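Local coordinates for 1-pyrroline-5-carboxylate dehydrogenase (Thermus thermophilus, PDB 1UZB), which probably catalyses the NAD-dependent oxidation of glutamate semialdehyde, the open form of 1-pyrroline-5-carboxylate, to glutamate in proline breakdown, at residues A79-W93 with E225-P237. Residues are numbered along the deposited sequence; the frame is centred on the assembly and turned at random.
Sequences ALEAAWKAFKTWKDW and EAGFPPGVVNFLP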
# COMPACT_ATOMS: atom_id res chain seq x y z
N ALA A 79 32.15 -32.53 -7.47
CA ALA A 79 31.09 -31.56 -7.70
C ALA A 79 30.63 -30.96 -6.38
O ALA A 79 30.37 -29.76 -6.29
CB ALA A 79 29.92 -32.22 -8.41
N LEU A 80 30.54 -31.78 -5.34
CA LEU A 80 30.11 -31.29 -4.04
C LEU A 80 31.15 -30.32 -3.48
O LEU A 80 30.79 -29.30 -2.89
CB LEU A 80 29.89 -32.46 -3.07
CG LEU A 80 29.25 -32.15 -1.72
CD1 LEU A 80 27.95 -31.38 -1.91
CD2 LEU A 80 28.99 -33.46 -0.98
N GLU A 81 32.43 -30.63 -3.66
CA GLU A 81 33.48 -29.74 -3.18
C GLU A 81 33.39 -28.40 -3.91
O GLU A 81 33.50 -27.34 -3.30
CB GLU A 81 34.86 -30.36 -3.41
CG GLU A 81 35.20 -31.50 -2.46
CD GLU A 81 35.36 -31.03 -1.03
OE1 GLU A 81 36.21 -30.14 -0.79
OE2 GLU A 81 34.65 -31.54 -0.14
N ALA A 82 33.19 -28.45 -5.22
CA ALA A 82 33.09 -27.24 -6.02
C ALA A 82 31.86 -26.42 -5.63
O ALA A 82 31.92 -25.20 -5.56
CB ALA A 82 33.02 -27.59 -7.51
N ALA A 83 30.76 -27.11 -5.36
CA ALA A 83 29.51 -26.45 -4.98
C ALA A 83 29.63 -25.72 -3.64
O ALA A 83 29.10 -24.62 -3.49
CB ALA A 83 28.38 -27.47 -4.92
N TRP A 84 30.32 -26.32 -2.68
CA TRP A 84 30.47 -25.66 -1.39
C TRP A 84 31.43 -24.49 -1.48
O TRP A 84 31.23 -23.46 -0.84
CB TRP A 84 30.95 -26.64 -0.31
CG TRP A 84 29.82 -27.43 0.28
CD1 TRP A 84 29.58 -28.76 0.12
CD2 TRP A 84 28.76 -26.92 1.10
NE1 TRP A 84 28.43 -29.12 0.78
CE2 TRP A 84 27.91 -28.01 1.40
CE3 TRP A 84 28.46 -25.66 1.62
CZ2 TRP A 84 26.77 -27.87 2.19
CZ3 TRP A 84 27.31 -25.52 2.42
CH2 TRP A 84 26.48 -26.62 2.69
N LYS A 85 32.48 -24.65 -2.28
CA LYS A 85 33.44 -23.57 -2.45
C LYS A 85 32.73 -22.38 -3.11
O LYS A 85 32.94 -21.22 -2.72
CB LYS A 85 34.61 -24.04 -3.32
CG LYS A 85 35.71 -23.01 -3.48
CD LYS A 85 36.86 -23.57 -4.29
CE LYS A 85 37.99 -22.55 -4.41
NZ LYS A 85 38.53 -22.19 -3.08
N ALA A 86 31.88 -22.66 -4.09
CA ALA A 86 31.15 -21.61 -4.79
C ALA A 86 30.14 -20.94 -3.86
O ALA A 86 29.96 -19.72 -3.89
CB ALA A 86 30.44 -22.19 -6.01
N PHE A 87 29.48 -21.74 -3.03
CA PHE A 87 28.48 -21.22 -2.11
C PHE A 87 29.03 -20.10 -1.23
O PHE A 87 28.34 -19.10 -0.99
CB PHE A 87 27.96 -22.35 -1.21
CG PHE A 87 26.96 -21.89 -0.18
CD1 PHE A 87 25.69 -21.47 -0.56
CD2 PHE A 87 27.30 -21.89 1.17
CE1 PHE A 87 24.77 -21.05 0.40
CE2 PHE A 87 26.38 -21.48 2.13
CZ PHE A 87 25.12 -21.05 1.75
N LYS A 88 30.27 -20.25 -0.77
CA LYS A 88 30.89 -19.25 0.09
C LYS A 88 30.79 -17.83 -0.44
O LYS A 88 30.62 -16.89 0.34
CB LYS A 88 32.37 -19.59 0.34
CG LYS A 88 32.59 -20.71 1.34
CD LYS A 88 34.07 -20.95 1.58
CE LYS A 88 34.30 -21.99 2.67
NZ LYS A 88 33.66 -23.29 2.34
N THR A 89 30.91 -17.66 -1.75
CA THR A 89 30.82 -16.33 -2.34
C THR A 89 29.48 -16.05 -3.03
O THR A 89 28.99 -14.93 -3.00
CB THR A 89 31.96 -16.07 -3.35
OG1 THR A 89 32.01 -17.13 -4.32
CG2 THR A 89 33.30 -16.00 -2.62
N TRP A 90 28.89 -17.08 -3.64
CA TRP A 90 27.61 -16.93 -4.33
C TRP A 90 26.51 -16.45 -3.38
O TRP A 90 25.65 -15.64 -3.75
CB TRP A 90 27.22 -18.26 -4.97
CG TRP A 90 25.89 -18.27 -5.70
CD1 TRP A 90 24.79 -19.02 -5.38
CD2 TRP A 90 25.56 -17.55 -6.89
NE1 TRP A 90 23.79 -18.81 -6.30
CE2 TRP A 90 24.23 -17.91 -7.24
CE3 TRP A 90 26.24 -16.64 -7.71
CZ2 TRP A 90 23.58 -17.39 -8.36
CZ3 TRP A 90 25.60 -16.12 -8.82
CH2 TRP A 90 24.28 -16.50 -9.14
N LYS A 91 26.54 -16.94 -2.14
CA LYS A 91 25.54 -16.55 -1.16
C LYS A 91 25.62 -15.06 -0.83
O LYS A 91 24.64 -14.47 -0.38
CB LYS A 91 25.73 -17.36 0.13
CG LYS A 91 26.96 -16.96 0.93
CD LYS A 91 27.17 -17.87 2.13
CE LYS A 91 28.35 -17.40 2.96
NZ LYS A 91 28.11 -16.06 3.57
N ASP A 92 26.79 -14.46 -1.07
CA ASP A 92 26.99 -13.04 -0.78
C ASP A 92 26.66 -12.09 -1.93
O ASP A 92 26.70 -10.88 -1.77
CB ASP A 92 28.42 -12.77 -0.31
CG ASP A 92 28.73 -13.41 1.03
OD1 ASP A 92 27.80 -13.58 1.84
OD2 ASP A 92 29.91 -13.74 1.27
N TRP A 93 26.35 -12.64 -3.11
CA TRP A 93 25.98 -11.80 -4.24
C TRP A 93 24.70 -11.05 -3.91
O TRP A 93 23.79 -11.62 -3.29
CB TRP A 93 25.69 -12.65 -5.48
CG TRP A 93 26.87 -13.02 -6.33
CD1 TRP A 93 28.05 -13.55 -5.90
CD2 TRP A 93 26.94 -12.97 -7.76
NE1 TRP A 93 28.86 -13.83 -6.98
CE2 TRP A 93 28.20 -13.48 -8.13
CE3 TRP A 93 26.05 -12.53 -8.76
CZ2 TRP A 93 28.60 -13.57 -9.47
CZ3 TRP A 93 26.45 -12.63 -10.08
CH2 TRP A 93 27.71 -13.15 -10.43
N GLU A 225 27.11 -20.31 -20.74
CA GLU A 225 27.17 -19.08 -21.52
C GLU A 225 26.67 -17.88 -20.72
O GLU A 225 27.21 -16.78 -20.85
CB GLU A 225 26.36 -19.24 -22.81
CG GLU A 225 26.37 -17.99 -23.68
CD GLU A 225 25.78 -18.23 -25.06
OE1 GLU A 225 25.60 -17.24 -25.80
OE2 GLU A 225 25.52 -19.40 -25.41
N ALA A 226 25.64 -18.10 -19.91
CA ALA A 226 25.07 -17.03 -19.09
C ALA A 226 26.11 -16.47 -18.12
O ALA A 226 26.08 -15.30 -17.77
CB ALA A 226 23.86 -17.53 -18.32
N GLY A 227 27.01 -17.33 -17.66
CA GLY A 227 28.06 -16.88 -16.77
C GLY A 227 27.95 -17.22 -15.29
O GLY A 227 28.52 -16.52 -14.46
N PHE A 228 27.20 -18.27 -14.95
CA PHE A 228 27.12 -18.65 -13.55
C PHE A 228 28.54 -18.96 -13.07
O PHE A 228 29.29 -19.65 -13.76
CB PHE A 228 26.23 -19.88 -13.37
CG PHE A 228 24.76 -19.58 -13.40
CD1 PHE A 228 24.11 -19.09 -12.26
CD2 PHE A 228 24.02 -19.74 -14.57
CE1 PHE A 228 22.76 -18.77 -12.29
CE2 PHE A 228 22.66 -19.42 -14.60
CZ PHE A 228 22.03 -18.94 -13.46
N PRO A 229 28.93 -18.44 -11.91
CA PRO A 229 30.28 -18.69 -11.39
C PRO A 229 30.58 -20.17 -11.24
O PRO A 229 29.67 -20.98 -11.02
CB PRO A 229 30.27 -17.97 -10.04
CG PRO A 229 29.31 -16.83 -10.28
CD PRO A 229 28.19 -17.49 -11.05
N PRO A 230 31.86 -20.56 -11.35
CA PRO A 230 32.23 -21.97 -11.22
C PRO A 230 31.70 -22.59 -9.93
O PRO A 230 31.82 -22.01 -8.85
CB PRO A 230 33.75 -21.92 -11.25
CG PRO A 230 34.03 -20.74 -12.14
CD PRO A 230 33.04 -19.72 -11.63
N GLY A 231 31.11 -23.78 -10.07
CA GLY A 231 30.59 -24.49 -8.91
C GLY A 231 29.15 -24.20 -8.52
O GLY A 231 28.56 -24.98 -7.78
N VAL A 232 28.58 -23.10 -9.01
CA VAL A 232 27.20 -22.76 -8.65
C VAL A 232 26.21 -23.80 -9.16
O VAL A 232 25.28 -24.18 -8.45
CB VAL A 232 26.85 -21.34 -9.14
CG1 VAL A 232 25.38 -21.03 -8.87
CG2 VAL A 232 27.72 -20.33 -8.41
N VAL A 233 26.41 -24.27 -10.39
CA VAL A 233 25.57 -25.33 -10.97
C VAL A 233 26.49 -26.38 -11.57
O VAL A 233 27.47 -26.05 -12.27
CB VAL A 233 24.59 -24.81 -12.06
CG1 VAL A 233 23.49 -23.96 -11.41
CG2 VAL A 233 25.33 -24.02 -13.12
N ASN A 234 26.18 -27.65 -11.30
CA ASN A 234 26.99 -28.76 -11.77
C ASN A 234 26.09 -29.83 -12.38
O ASN A 234 24.99 -30.11 -11.88
CB ASN A 234 27.81 -29.31 -10.60
CG ASN A 234 28.62 -28.22 -9.91
OD1 ASN A 234 29.73 -27.88 -10.33
ND2 ASN A 234 28.05 -27.65 -8.85
N PHE A 235 26.57 -30.42 -13.47
CA PHE A 235 25.84 -31.42 -14.26
C PHE A 235 26.47 -32.81 -14.13
O PHE A 235 27.60 -33.02 -14.58
CB PHE A 235 25.86 -30.95 -15.72
CG PHE A 235 25.17 -31.86 -16.69
CD1 PHE A 235 25.87 -32.40 -17.76
CD2 PHE A 235 23.81 -32.11 -16.58
CE1 PHE A 235 25.24 -33.18 -18.71
CE2 PHE A 235 23.16 -32.89 -17.54
CZ PHE A 235 23.88 -33.43 -18.60
N LEU A 236 25.74 -33.74 -13.52
CA LEU A 236 26.23 -35.09 -13.31
C LEU A 236 25.38 -36.24 -13.82
O LEU A 236 24.73 -36.95 -13.04
CB LEU A 236 26.50 -35.33 -11.82
CG LEU A 236 27.58 -34.51 -11.11
CD1 LEU A 236 27.78 -35.04 -9.70
CD2 LEU A 236 28.89 -34.61 -11.89
N PRO A 237 25.34 -36.44 -15.15
CA PRO A 237 24.55 -37.54 -15.69
C PRO A 237 25.15 -38.85 -15.18
O PRO A 237 26.38 -38.95 -15.03
CB PRO A 237 24.69 -37.37 -17.20
CG PRO A 237 26.02 -36.66 -17.35
CD PRO A 237 25.97 -35.65 -16.23
O HOH W 1 33.91 -23.80 -6.98
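Trp-90, on helix 79-90, meets Val-232, Pro-229 and Phe-228. Its CB starts 4.0 Å from Val-232 CG2, and with CG anti to the backbone N (chi1 179°) the indole is carried across Val-232 and Pro-229. CG and CD2 stay by Val-232 CG2, while NE1 and CE2 pass under CG1, a CH-pi contact 3.8 Å from the five-membered ring centroid and 14° off its normal. NE1 itself donates to the carbonyl of Val-198. Farther out, CZ3 meets Pro-229 CD at 3.7 Å and CH2 ends beside Phe-228 CD1. CZ3 also sits over the face of Trp-93, whose CZ2 presses on Pro-229 CG. Replacing Trp-90 by alanine is likely to open a gap beside Val-232, Pro-229 and the face of Trp-93, and to leave the Val-198 carbonyl without this donor.

One turn back, Ala-86 CB lies against Pro-230 O (3.2 Å); about a turn earlier still, Ala-83 CA makes a CA-H...O contact with Gly-231 O. That carbonyl also accepts from Asn-234 ND2 at 2.9 Å. Gly-231, with positive phi, lies tight against Ala-86 CB. Helix 79-90 runs nearly antiparallel to strand 233-235, which pairs in parallel with strand 203-207 in the Rossmann-like nucleotide-binding domain of aldehyde dehydrogenases.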